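Local coordinates for conserved hypothetical protein (Streptococcus pneumoniae, PDB 2GK4) that is of unproven function but probably acts in coenzyme A synthesis, as do relatives in the DNA/pantothenate metabolism flavoprotein family, at residues I6-G11 / Y44-I49; T13-D18 / I68-D73; I23-T28 / A93-T98; Y85-H90 / T154-G159; A197-A202 / V213-E218. All blocks are in the same frame, centred on the assembly; numbering follows the deposited sequence. Where two conformers were deposited one is given.

Contact 1. Residues I6-G11 / Y44-I49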
# COMPACT_ATOMS: atom_id res chain seq x y z
N ILE A 6 -23.66 -16.14 -3.97
CA ILE A 6 -23.37 -14.85 -3.34
C ILE A 6 -22.03 -14.29 -3.81
O ILE A 6 -21.01 -14.95 -3.71
CB ILE A 6 -23.33 -14.98 -1.79
CG1 ILE A 6 -24.44 -15.92 -1.27
CG2 ILE A 6 -23.37 -13.60 -1.14
CD1 ILE A 6 -25.82 -15.38 -1.35
N LEU A 7 -22.04 -13.03 -4.28
CA LEU A 7 -20.84 -12.33 -4.63
C LEU A 7 -20.49 -11.39 -3.48
O LEU A 7 -21.35 -10.66 -2.97
CB LEU A 7 -21.08 -11.52 -5.93
CG LEU A 7 -19.92 -10.77 -6.61
CD1 LEU A 7 -18.80 -11.72 -7.05
CD2 LEU A 7 -20.51 -10.02 -7.80
N VAL A 8 -19.25 -11.44 -3.03
CA VAL A 8 -18.82 -10.64 -1.90
C VAL A 8 -17.59 -9.88 -2.30
O VAL A 8 -16.71 -10.41 -3.02
CB VAL A 8 -18.54 -11.53 -0.62
CG1 VAL A 8 -18.06 -10.67 0.54
CG2 VAL A 8 -19.77 -12.40 -0.21
N THR A 9 -17.49 -8.62 -1.86
CA THR A 9 -16.22 -7.91 -2.01
C THR A 9 -15.66 -7.55 -0.65
O THR A 9 -16.41 -7.28 0.32
CB THR A 9 -16.31 -6.60 -2.87
OG1 THR A 9 -17.01 -5.58 -2.12
CG2 THR A 9 -17.06 -6.84 -4.23
N SER A 10 -14.34 -7.58 -0.54
CA SER A 10 -13.70 -7.10 0.68
C SER A 10 -12.31 -6.52 0.42
O SER A 10 -11.71 -6.73 -0.64
CB SER A 10 -13.57 -8.25 1.69
OG SER A 10 -12.49 -9.10 1.31
N GLY A 11 -11.79 -5.81 1.41
CA GLY A 11 -10.44 -5.29 1.31
C GLY A 11 -10.47 -3.84 0.86
O GLY A 11 -11.35 -3.09 1.25
N TYR A 44 -23.72 -21.84 1.35
CA TYR A 44 -23.75 -21.01 0.14
C TYR A 44 -22.48 -21.11 -0.68
O TYR A 44 -21.40 -21.32 -0.13
CB TYR A 44 -23.95 -19.52 0.50
CG TYR A 44 -25.35 -19.26 0.99
CD1 TYR A 44 -25.63 -19.29 2.35
CD2 TYR A 44 -26.40 -19.06 0.09
CE1 TYR A 44 -26.92 -19.09 2.82
CE2 TYR A 44 -27.70 -18.85 0.55
CZ TYR A 44 -27.95 -18.87 1.92
OH TYR A 44 -29.22 -18.70 2.41
N GLU A 45 -22.65 -20.98 -2.00
CA GLU A 45 -21.57 -20.82 -2.94
C GLU A 45 -21.23 -19.33 -2.92
O GLU A 45 -22.14 -18.49 -3.04
CB GLU A 45 -22.02 -21.26 -4.33
CG GLU A 45 -20.97 -21.02 -5.41
CD GLU A 45 -21.44 -21.54 -6.78
OE1 GLU A 45 -20.93 -21.02 -7.81
OE2 GLU A 45 -22.34 -22.42 -6.79
N VAL A 46 -19.96 -19.00 -2.68
CA VAL A 46 -19.53 -17.60 -2.57
C VAL A 46 -18.39 -17.34 -3.53
O VAL A 46 -17.45 -18.12 -3.61
CB VAL A 46 -19.04 -17.24 -1.15
CG1 VAL A 46 -18.55 -15.75 -1.09
CG2 VAL A 46 -20.13 -17.50 -0.10
N CYS A 47 -18.44 -16.21 -4.23
CA CYS A 47 -17.30 -15.74 -4.99
C CYS A 47 -16.82 -14.47 -4.30
O CYS A 47 -17.60 -13.51 -4.13
CB CYS A 47 -17.70 -15.46 -6.44
SG CYS A 47 -16.39 -14.57 -7.35
N LEU A 48 -15.58 -14.50 -3.82
CA LEU A 48 -15.03 -13.35 -3.10
C LEU A 48 -14.07 -12.57 -3.97
O LEU A 48 -13.04 -13.12 -4.40
CB LEU A 48 -14.28 -13.83 -1.84
CG LEU A 48 -13.57 -12.73 -1.03
CD1 LEU A 48 -14.57 -11.72 -0.43
CD2 LEU A 48 -12.66 -13.33 0.07
N ILE A 49 -14.40 -11.31 -4.22
CA ILE A 49 -13.49 -10.39 -4.87
C ILE A 49 -12.76 -9.66 -3.75
O ILE A 49 -13.39 -9.04 -2.88
CB ILE A 49 -14.25 -9.38 -5.76
CG1 ILE A 49 -15.12 -10.14 -6.77
CG2 ILE A 49 -13.29 -8.38 -6.43
CD1 ILE A 49 -14.36 -11.15 -7.63

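Contact 2. Residues T13-D18 / I68-D73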
# COMPACT_ATOMS: atom_id res chain seq x y z
N THR A 13 -8.95 -1.05 -2.52
CA THR A 13 -8.25 -0.88 -3.79
C THR A 13 -6.96 -0.08 -3.60
O THR A 13 -6.82 0.71 -2.65
CB THR A 13 -9.13 -0.13 -4.83
OG1 THR A 13 -9.64 1.10 -4.28
CG2 THR A 13 -10.30 -1.03 -5.31
N SER A 14 -5.99 -0.34 -4.48
CA SER A 14 -4.70 0.34 -4.48
C SER A 14 -4.52 0.96 -5.86
O SER A 14 -4.67 0.27 -6.87
CB SER A 14 -3.55 -0.65 -4.25
OG SER A 14 -3.39 -0.99 -2.88
N GLU A 15 -4.21 2.24 -5.90
CA GLU A 15 -4.05 2.94 -7.18
C GLU A 15 -2.57 3.31 -7.36
O GLU A 15 -2.03 4.08 -6.58
CB GLU A 15 -4.94 4.20 -7.18
CG GLU A 15 -6.42 3.94 -6.88
CD GLU A 15 -7.12 3.13 -7.96
OE1 GLU A 15 -6.93 3.44 -9.18
OE2 GLU A 15 -7.89 2.21 -7.59
N ALA A 16 -1.91 2.76 -8.39
CA ALA A 16 -0.46 2.98 -8.57
C ALA A 16 -0.11 4.43 -8.85
O ALA A 16 -0.78 5.12 -9.65
CB ALA A 16 0.10 2.06 -9.66
N ILE A 17 0.91 4.92 -8.16
CA ILE A 17 1.47 6.24 -8.43
C ILE A 17 2.65 6.08 -9.39
O ILE A 17 2.78 6.80 -10.39
CB ILE A 17 1.95 6.92 -7.12
CG1 ILE A 17 0.73 7.33 -6.28
CG2 ILE A 17 2.78 8.16 -7.43
CD1 ILE A 17 1.07 7.68 -4.83
N ASP A 18 3.51 5.14 -9.07
CA ASP A 18 4.66 4.88 -9.91
C ASP A 18 4.94 3.41 -9.75
O ASP A 18 4.05 2.64 -9.37
CB ASP A 18 5.84 5.77 -9.49
CG ASP A 18 6.25 5.57 -8.02
OD1 ASP A 18 6.39 4.41 -7.54
OD2 ASP A 18 6.48 6.60 -7.37
N ILE A 68 -7.90 -8.61 -6.94
CA ILE A 68 -7.81 -7.47 -7.84
C ILE A 68 -6.90 -6.43 -7.20
O ILE A 68 -6.53 -6.55 -6.02
CB ILE A 68 -9.18 -6.84 -8.13
CG1 ILE A 68 -9.82 -6.32 -6.82
CG2 ILE A 68 -10.09 -7.85 -8.87
CD1 ILE A 68 -10.84 -5.26 -7.05
N THR A 69 -6.55 -5.41 -7.98
CA THR A 69 -5.61 -4.40 -7.51
C THR A 69 -6.31 -3.06 -7.36
O THR A 69 -6.42 -2.54 -6.24
CB THR A 69 -4.37 -4.30 -8.42
OG1 THR A 69 -3.69 -5.56 -8.42
CG2 THR A 69 -3.40 -3.22 -7.88
N ASN A 70 -6.84 -2.52 -8.46
CA ASN A 70 -7.34 -1.12 -8.48
C ASN A 70 -8.81 -1.02 -8.84
O ASN A 70 -9.49 -2.05 -9.06
CB ASN A 70 -6.47 -0.23 -9.39
CG ASN A 70 -6.50 -0.65 -10.85
OD1 ASN A 70 -7.36 -1.41 -11.29
ND2 ASN A 70 -5.57 -0.12 -11.62
N THR A 71 -9.33 0.21 -8.92
CA THR A 71 -10.78 0.37 -9.19
C THR A 71 -11.14 -0.09 -10.58
O THR A 71 -12.21 -0.70 -10.78
CB THR A 71 -11.29 1.80 -8.96
OG1 THR A 71 -10.56 2.72 -9.78
CG2 THR A 71 -11.19 2.18 -7.48
N LYS A 72 -10.26 0.16 -11.56
CA LYS A 72 -10.51 -0.37 -12.91
C LYS A 72 -10.75 -1.89 -12.87
O LYS A 72 -11.68 -2.37 -13.51
CB LYS A 72 -9.35 -0.04 -13.87
CG LYS A 72 -9.58 -0.47 -15.33
CD LYS A 72 -8.43 0.02 -16.24
CE LYS A 72 -8.74 1.38 -16.94
NZ LYS A 72 -8.95 2.54 -16.01
N ASP A 73 -9.89 -2.62 -12.15
CA ASP A 73 -10.04 -4.08 -11.96
C ASP A 73 -11.40 -4.40 -11.36
O ASP A 73 -12.07 -5.36 -11.79
CB ASP A 73 -8.95 -4.67 -11.04
CG ASP A 73 -7.53 -4.56 -11.59
OD1 ASP A 73 -7.33 -4.31 -12.80
OD2 ASP A 73 -6.59 -4.72 -10.75
O HOH W 1 -8.15 2.31 -11.33
O HOH W 2 -3.47 1.65 -10.58

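Contact 3. Residues I23-T28 / A93-T98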
# COMPACT_ATOMS: atom_id res chain seq x y z
N ILE A 23 -1.45 4.75 -3.85
CA ILE A 23 -2.32 5.28 -2.79
C ILE A 23 -3.40 4.22 -2.61
O ILE A 23 -4.09 3.82 -3.57
CB ILE A 23 -2.91 6.65 -3.13
CG1 ILE A 23 -3.88 7.10 -2.03
CG2 ILE A 23 -3.56 6.68 -4.55
CD1 ILE A 23 -4.21 8.61 -2.14
N THR A 24 -3.53 3.77 -1.37
CA THR A 24 -4.22 2.50 -1.11
C THR A 24 -5.29 2.77 -0.05
O THR A 24 -5.00 3.46 0.95
CB THR A 24 -3.21 1.48 -0.57
OG1 THR A 24 -2.23 1.16 -1.57
CG2 THR A 24 -3.90 0.20 -0.12
N ASN A 25 -6.50 2.23 -0.26
CA ASN A 25 -7.50 2.20 0.80
C ASN A 25 -7.11 0.97 1.60
O ASN A 25 -7.21 -0.15 1.08
CB ASN A 25 -8.91 2.05 0.20
CG ASN A 25 -9.49 3.37 -0.25
OD1 ASN A 25 -8.76 4.30 -0.61
ND2 ASN A 25 -10.82 3.47 -0.24
N HIS A 26 -6.62 1.18 2.82
CA HIS A 26 -5.91 0.16 3.59
C HIS A 26 -6.73 -0.86 4.42
O HIS A 26 -6.15 -1.65 5.18
CB HIS A 26 -4.84 0.83 4.49
CG HIS A 26 -5.36 2.01 5.29
ND1 HIS A 26 -6.46 1.94 6.12
CD2 HIS A 26 -4.92 3.29 5.36
CE1 HIS A 26 -6.67 3.13 6.67
NE2 HIS A 26 -5.75 3.96 6.22
N SER A 27 -8.05 -0.86 4.28
CA SER A 27 -8.91 -1.85 4.96
C SER A 27 -8.42 -3.29 4.78
O SER A 27 -8.17 -3.72 3.65
CB SER A 27 -10.34 -1.76 4.42
OG SER A 27 -11.12 -2.87 4.88
N THR A 28 -8.29 -4.04 5.87
CA THR A 28 -7.89 -5.45 5.76
C THR A 28 -9.09 -6.39 5.61
O THR A 28 -8.93 -7.61 5.58
CB THR A 28 -6.99 -5.89 6.91
OG1 THR A 28 -7.67 -5.62 8.13
CG2 THR A 28 -5.65 -5.12 6.87
N ALA A 93 -13.44 -1.37 0.46
CA ALA A 93 -13.25 0.08 0.46
C ALA A 93 -12.73 0.46 -0.94
O ALA A 93 -11.60 0.08 -1.32
CB ALA A 93 -12.22 0.48 1.52
N VAL A 94 -13.52 1.23 -1.67
CA VAL A 94 -13.19 1.52 -3.08
C VAL A 94 -12.66 2.94 -3.17
O VAL A 94 -13.31 3.87 -2.68
CB VAL A 94 -14.46 1.34 -3.96
CG1 VAL A 94 -14.19 1.71 -5.44
CG2 VAL A 94 -14.93 -0.10 -3.86
N SER A 95 -11.49 3.09 -3.78
CA SER A 95 -10.88 4.41 -3.96
C SER A 95 -11.85 5.39 -4.61
O SER A 95 -12.52 5.05 -5.60
CB SER A 95 -9.61 4.30 -4.80
OG SER A 95 -8.69 3.48 -4.12
N ASP A 96 -11.96 6.59 -4.03
CA ASP A 96 -12.72 7.64 -4.69
C ASP A 96 -11.93 8.41 -5.72
O ASP A 96 -12.53 9.11 -6.54
CB ASP A 96 -13.27 8.63 -3.67
CG ASP A 96 -14.50 8.12 -2.98
OD1 ASP A 96 -15.30 7.38 -3.61
OD2 ASP A 96 -14.69 8.48 -1.81
N TYR A 97 -10.60 8.32 -5.63
CA TYR A 97 -9.69 9.04 -6.52
C TYR A 97 -8.55 8.18 -7.00
O TYR A 97 -8.05 7.30 -6.27
CB TYR A 97 -9.12 10.28 -5.79
CG TYR A 97 -10.21 11.28 -5.45
CD1 TYR A 97 -10.87 11.23 -4.23
CD2 TYR A 97 -10.60 12.24 -6.38
CE1 TYR A 97 -11.93 12.12 -3.93
CE2 TYR A 97 -11.65 13.13 -6.10
CZ TYR A 97 -12.31 13.06 -4.87
OH TYR A 97 -13.33 13.97 -4.58
N THR A 98 -8.07 8.50 -8.20
CA THR A 98 -6.94 7.82 -8.78
C THR A 98 -5.91 8.82 -9.34
O THR A 98 -6.28 9.86 -9.90
CB THR A 98 -7.44 6.82 -9.84
OG1 THR A 98 -6.37 5.94 -10.20
CG2 THR A 98 -8.07 7.54 -11.07
O HOH W 3 -6.70 4.74 -2.94
O HOH W 4 -12.61 5.50 -0.49

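Contact 4. Residues Y85-H90 / T154-G159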
# COMPACT_ATOMS: atom_id res chain seq x y z
N TYR A 85 -24.73 -13.77 -10.22
CA TYR A 85 -24.96 -13.92 -8.76
C TYR A 85 -26.30 -13.35 -8.38
O TYR A 85 -26.82 -12.46 -9.06
CB TYR A 85 -23.78 -13.31 -7.94
CG TYR A 85 -22.53 -14.16 -8.17
CD1 TYR A 85 -21.76 -13.98 -9.32
CD2 TYR A 85 -22.20 -15.18 -7.29
CE1 TYR A 85 -20.65 -14.80 -9.57
CE2 TYR A 85 -21.09 -16.03 -7.54
CZ TYR A 85 -20.33 -15.82 -8.68
OH TYR A 85 -19.25 -16.65 -8.95
N GLN A 86 -26.87 -13.85 -7.28
CA GLN A 86 -28.20 -13.43 -6.83
C GLN A 86 -28.14 -12.40 -5.68
O GLN A 86 -29.12 -11.70 -5.36
CB GLN A 86 -29.00 -14.64 -6.39
CG GLN A 86 -29.44 -15.56 -7.54
CD GLN A 86 -28.27 -16.24 -8.21
OE1 GLN A 86 -27.51 -16.97 -7.58
NE2 GLN A 86 -28.10 -15.97 -9.51
N VAL A 87 -26.96 -12.31 -5.06
CA VAL A 87 -26.72 -11.34 -4.00
C VAL A 87 -25.33 -10.77 -4.16
O VAL A 87 -24.40 -11.51 -4.49
CB VAL A 87 -26.82 -12.01 -2.59
CG1 VAL A 87 -26.51 -10.98 -1.46
CG2 VAL A 87 -28.18 -12.65 -2.41
N LEU A 88 -25.20 -9.46 -3.94
CA LEU A 88 -23.87 -8.80 -3.84
C LEU A 88 -23.75 -8.14 -2.45
O LEU A 88 -24.56 -7.29 -2.08
CB LEU A 88 -23.68 -7.75 -4.96
CG LEU A 88 -22.48 -6.81 -4.78
CD1 LEU A 88 -21.14 -7.61 -4.71
CD2 LEU A 88 -22.43 -5.79 -5.91
N ILE A 89 -22.71 -8.52 -1.72
CA ILE A 89 -22.38 -7.89 -0.46
C ILE A 89 -21.10 -7.13 -0.68
O ILE A 89 -20.02 -7.71 -0.74
CB ILE A 89 -22.23 -8.92 0.70
CG1 ILE A 89 -23.50 -9.72 0.85
CG2 ILE A 89 -21.80 -8.20 1.99
CD1 ILE A 89 -23.36 -10.92 1.86
N HIS A 90 -21.26 -5.82 -0.87
CA HIS A 90 -20.14 -4.98 -1.25
C HIS A 90 -19.49 -4.35 -0.02
O HIS A 90 -19.96 -3.30 0.48
CB HIS A 90 -20.57 -3.90 -2.25
CG HIS A 90 -19.43 -3.07 -2.73
ND1 HIS A 90 -19.45 -1.69 -2.74
CD2 HIS A 90 -18.20 -3.44 -3.15
CE1 HIS A 90 -18.29 -1.25 -3.20
NE2 HIS A 90 -17.51 -2.29 -3.44
N THR A 154 -32.28 -7.72 -10.93
CA THR A 154 -32.89 -8.51 -9.87
C THR A 154 -31.93 -8.92 -8.75
O THR A 154 -32.33 -9.59 -7.80
CB THR A 154 -33.55 -9.80 -10.40
OG1 THR A 154 -32.58 -10.58 -11.11
CG2 THR A 154 -34.76 -9.49 -11.33
N ILE A 155 -30.66 -8.56 -8.85
CA ILE A 155 -29.71 -8.90 -7.79
C ILE A 155 -30.08 -8.18 -6.47
O ILE A 155 -30.60 -7.06 -6.48
CB ILE A 155 -28.24 -8.62 -8.21
CG1 ILE A 155 -27.27 -9.45 -7.36
CG2 ILE A 155 -27.93 -7.10 -8.19
CD1 ILE A 155 -25.81 -9.29 -7.75
N HIS A 156 -29.87 -8.85 -5.33
CA HIS A 156 -30.05 -8.19 -4.05
C HIS A 156 -28.75 -7.49 -3.68
O HIS A 156 -27.73 -8.16 -3.49
CB HIS A 156 -30.45 -9.23 -3.00
CG HIS A 156 -31.76 -9.89 -3.30
ND1 HIS A 156 -32.94 -9.18 -3.34
CD2 HIS A 156 -32.07 -11.16 -3.62
CE1 HIS A 156 -33.93 -10.00 -3.65
NE2 HIS A 156 -33.43 -11.21 -3.82
N LEU A 157 -28.77 -6.15 -3.65
CA LEU A 157 -27.56 -5.36 -3.44
C LEU A 157 -27.44 -4.90 -2.00
O LEU A 157 -28.29 -4.14 -1.50
CB LEU A 157 -27.53 -4.15 -4.35
CG LEU A 157 -26.45 -3.10 -4.17
CD1 LEU A 157 -25.04 -3.74 -4.21
CD2 LEU A 157 -26.63 -2.05 -5.31
N ILE A 158 -26.36 -5.30 -1.36
CA ILE A 158 -26.10 -4.91 0.00
C ILE A 158 -24.80 -4.14 0.02
O ILE A 158 -23.75 -4.63 -0.44
CB ILE A 158 -26.03 -6.12 0.97
CG1 ILE A 158 -27.39 -6.83 0.99
CG2 ILE A 158 -25.59 -5.63 2.35
CD1 ILE A 158 -27.34 -8.31 1.29
N GLY A 159 -24.86 -2.91 0.51
CA GLY A 159 -23.64 -2.10 0.63
C GLY A 159 -23.36 -1.71 2.07
O GLY A 159 -24.12 -2.08 2.98
O HOH W 5 -31.32 -12.22 -7.03

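Contact 5. Residues A197-A202 / V213-E218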
# COMPACT_ATOMS: atom_id res chain seq x y z
N ALA A 197 -12.02 -3.95 19.59
CA ALA A 197 -11.58 -5.33 19.48
C ALA A 197 -12.72 -6.32 19.69
O ALA A 197 -12.69 -7.41 19.14
CB ALA A 197 -10.41 -5.63 20.46
N ASP A 198 -13.72 -5.94 20.49
CA ASP A 198 -14.83 -6.86 20.82
C ASP A 198 -16.22 -6.25 20.61
O ASP A 198 -17.22 -6.76 21.13
CB ASP A 198 -14.69 -7.36 22.26
CG ASP A 198 -14.90 -6.26 23.28
OD1 ASP A 198 -14.77 -5.07 22.92
OD2 ASP A 198 -15.19 -6.58 24.44
N GLN A 199 -16.29 -5.13 19.89
CA GLN A 199 -17.58 -4.57 19.48
C GLN A 199 -17.49 -3.99 18.08
O GLN A 199 -16.41 -3.60 17.61
CB GLN A 199 -18.03 -3.45 20.44
CG GLN A 199 -18.26 -3.86 21.88
CD GLN A 199 -19.67 -4.31 22.16
OE1 GLN A 199 -20.55 -3.49 22.48
NE2 GLN A 199 -19.92 -5.62 22.04
N HIS A 200 -18.64 -3.91 17.41
CA HIS A 200 -18.68 -3.28 16.11
C HIS A 200 -20.13 -2.87 15.94
O HIS A 200 -20.94 -3.65 15.45
CB HIS A 200 -18.31 -4.29 15.00
CG HIS A 200 -18.02 -3.66 13.67
ND1 HIS A 200 -18.84 -2.70 13.09
CD2 HIS A 200 -17.01 -3.86 12.80
CE1 HIS A 200 -18.33 -2.34 11.93
NE2 HIS A 200 -17.21 -3.02 11.73
N ARG A 201 -20.47 -1.69 16.41
CA ARG A 201 -21.86 -1.19 16.28
C ARG A 201 -22.15 -0.96 14.81
O ARG A 201 -21.36 -0.33 14.11
CB ARG A 201 -21.99 0.15 17.04
CG ARG A 201 -23.30 0.89 16.84
CD ARG A 201 -24.28 0.43 17.88
NE ARG A 201 -25.48 1.26 17.82
CZ ARG A 201 -26.64 0.92 18.39
NH1 ARG A 201 -26.72 -0.24 19.04
NH2 ARG A 201 -27.71 1.72 18.26
N ALA A 202 -23.31 -1.43 14.35
CA ALA A 202 -23.76 -1.17 12.98
C ALA A 202 -25.27 -1.08 12.90
O ALA A 202 -26.00 -1.63 13.75
CB ALA A 202 -23.26 -2.26 12.02
N VAL A 213 -27.02 -3.80 15.44
CA VAL A 213 -26.24 -4.91 15.96
C VAL A 213 -24.97 -4.39 16.66
O VAL A 213 -24.57 -3.24 16.46
CB VAL A 213 -25.83 -5.94 14.85
CG1 VAL A 213 -27.04 -6.69 14.29
CG2 VAL A 213 -25.03 -5.24 13.76
N GLN A 214 -24.34 -5.25 17.45
CA GLN A 214 -23.28 -4.81 18.34
C GLN A 214 -21.89 -5.35 18.05
O GLN A 214 -20.91 -4.81 18.59
CB GLN A 214 -23.63 -5.18 19.79
CG GLN A 214 -24.59 -4.23 20.39
CD GLN A 214 -24.08 -2.80 20.35
OE1 GLN A 214 -24.79 -1.91 19.91
NE2 GLN A 214 -22.83 -2.58 20.77
N THR A 215 -21.83 -6.43 17.26
CA THR A 215 -20.57 -7.13 16.96
C THR A 215 -20.51 -7.58 15.51
O THR A 215 -21.54 -7.68 14.81
CB THR A 215 -20.34 -8.40 17.85
OG1 THR A 215 -21.33 -9.40 17.55
CG2 THR A 215 -20.41 -8.07 19.33
N LYS A 216 -19.29 -7.87 15.06
CA LYS A 216 -19.06 -8.40 13.73
C LYS A 216 -19.79 -9.71 13.53
O LYS A 216 -20.33 -9.94 12.47
CB LYS A 216 -17.55 -8.64 13.52
CG LYS A 216 -16.78 -7.35 13.23
CD LYS A 216 -15.23 -7.60 13.13
CE LYS A 216 -14.53 -6.36 12.59
NZ LYS A 216 -14.74 -5.15 13.49
N GLU A 217 -19.79 -10.55 14.55
CA GLU A 217 -20.48 -11.84 14.46
C GLU A 217 -21.98 -11.59 14.27
O GLU A 217 -22.63 -12.25 13.45
CB GLU A 217 -20.20 -12.69 15.70
CG GLU A 217 -18.72 -13.13 15.82
CD GLU A 217 -17.74 -11.99 16.16
OE1 GLU A 217 -18.10 -11.04 16.91
OE2 GLU A 217 -16.58 -12.05 15.69
N GLU A 218 -22.52 -10.61 15.00
CA GLU A 218 -23.94 -10.27 14.87
C GLU A 218 -24.25 -9.72 13.49
O GLU A 218 -25.33 -9.99 12.94
CB GLU A 218 -24.37 -9.24 15.92
CG GLU A 218 -24.92 -9.84 17.21
CD GLU A 218 -25.14 -8.81 18.32
OE1 GLU A 218 -25.53 -7.65 18.03
OE2 GLU A 218 -24.93 -9.17 19.51
O HOH W 6 -14.98 -5.82 16.18

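Contact 1. Residues I6-G11 / Y44-I49
V8 O accepts the N-H of I49, with V8 O to I49 N at 2.8 Å. The CA-H of L48 leans on the same oxygen, L48 CA to V8 O being 3.4 Å. Five backbone bonds of this kind join the parallel strands 6-9 and 45-49, starting with I6 N to E45 O at 2.9 Å and ending with S10 N to I49 O. The short strand axes run 21° apart. On one face, V8 spreads its two branches over two neighbours. Its CG1 is anti to the backbone N (chi1 179°) and reaches L48 CD1 at 3.8 Å, while V8 CG2 meets V46 CG1 at 3.7 Å. I6 continues this row and lays CG1 obliquely against the Y44 ring, I6 CG1 to Y44 CD2 being 3.9 Å. On the other face, L7 CD1 bridges two side chains. It lies 3.7 Å from C47 SG and also touches I49 CG1. The T9 hydroxyl is held by M92 N. Helix 30-41 links the two strands in a beta-alpha-beta crossover and covers V8 and V46. I227 of helix 216-228 packs on I6 and Y44, and strand 87-90 bonds to the far edge of strand 6-9.

Contact 2. Residues T13-D18 / I68-D73
T13 sets its methyl against the turn before helix 71-81, with T13 CG2 to N70 C at 3.8 Å. Its hydroxyl is directed elsewhere, to the hydroxyl of S95. S14 follows with the one direct backbone bond of the contact. S14 N to T69 O is 2.9 Å and nearly straight at 171°. The carbonyl of S14 then rests close to N70 CB. E15 makes the main side-chain link. Its chain bends at chi2 (-66°), which brings the carboxylate to the start of the helix. E15 OE2 accepts T71 N through its syn lone pair at 2.8 Å. E15 OE1 accepts from a water at 2.7 Å, and that water in turn accepts K72 N. The hydroxyl of T98 also bonds to OE1. The carboxylate thus serves two N-H groups of the first helical turn, one directly and one through water. The helix end would probably favour its negative charge. A16 N is joined to N70 ND2 by a second water. N70 and D73 close the turn on themselves: D73 N to N70 OD1 is 2.9 Å, and N70 N to D73 OD2 is 3.2 Å. This is a capping box at a helix N-terminus, here docked beside a short beta hairpin.

Contact 3. Residues I23-T28 / A93-T98
N25 meets A93, V94 and S95 in a mostly water-mediated contact. It joins the end of the beta hairpin 14-16/21-25 to the loop that leaves strand 87-90 of the Rossmann-like sheet. No direct hydrogen bond crosses it. The N25 side chain carries the contact. Its first torsion (chi1 -83°) turns the amide toward the loop backbone, and N25 ND2 is 3.5 Å from V94 C. A93 packs its methyl against both N25 and S27, with A93 CB to S27 CB at 4.1 Å. Away from the loop, I23, T24 and N25 pair antiparallel with a strand of the second subunit, so the small sheet continues across the dimer. The S95 hydroxyl is also bonded to T13. Both ends of the N25 amide are used by water. One water accepts N25 ND2 at 2.7 Å and donates to V94 O at 2.8 Å. Another joins both segments: it makes a weak bond to I23 O, donates to N25 OD1 at 3.1 Å and sits 2.6 Å from S95 OG.

Contact 4. Residues Y85-H90 / T154-G159
I155 fills the hollow beside the loop at Y85 and Q86, just before strand 87-90. Its CG1 is anti to the backbone N (chi1 -158°) and presses on the peptide, with I155 CG1 to Q86 C at 3.5 Å. I155 CD1 goes further along and meets L88 CB at 3.8 Å. L88 and L157 lie side by side and point the same way, L88 CD2 to L157 CD1 being 3.7 Å. Strands 87-90 and 156-159 are parallel neighbours in the Rossmann-like sheet, only 9° apart. Their bonds include L88 N to H156 O at 2.9 Å and H90 N to I158 O at 2.8 Å. On the opposite face from L88 and L157, I158 wedges CD1 between two residues of the other strand: it is 3.9 Å from V87 CG1 and 4.1 Å from I89 CG1. L223 and I227 of helix 216-228 pack on I158 and I89. V87 CG2 comes to the edge of the H156 ring, near its plane, and the Y230 ring stacks on H156. A water bonds both Q86 O and T154 O.

Contact 5. Residues A197-A202 / V213-E218
A202 and V213 form an antiparallel hydrogen-bonded pair, with V213 N to A202 O at 2.9 Å and A202 N to V213 O at 3.1 Å. Beyond it, H200 N reaches Q214 O at 2.7 Å, coming from above the carbonyl plane. The Q214 amide lies between two side chains of the other segment. Q214 OE1 accepts R201 NH1 at 2.7 Å, in the guanidinium plane, although the two flat groups are turned 40° apart. The other end of the amide gives a more bent bond, Q214 NE2 to Q199 OE1 at 3.0 Å. R201 NE is held in a salt bridge by E168. The contact lies at the open end of the hairpin 202-205/210-213, where the chain turns into helix 216-228. T215 is the N-cap of that helix, and its OG1 sits between backbone N and carbonyl carbon (chi1 66°) to accept E218 N at 3.1 Å. E218 OE1 turns back to Q214 N. K216 crosses H200 obliquely, CE at the ring edge; water joins K216 NZ to Q199 O.

In the fold
Contacts 1 and 4 are neighbouring parts of one Rossmann-like sheet, their centres 10 Å apart. L7 N bonds V87 O at 2.8 Å between them. Segment 93-98 of contact 3 follows strand 87-90, and 23-28 ends the hairpin that comes after strand 5-9. G11 O is 2.8 Å from A93 N, a probable bond from contact 1. Contacts 2 and 3 share the small hairpin, with T13 OG1 2.6 Å from S95 OG. Contact 5 stands apart, its nearest atoms about 8 Å from contact 3. Glycerol, probably from the crystallisation liquor, lies about 5 Å from the S27 side chain and about 4 Å from that of H200; no pocket is established.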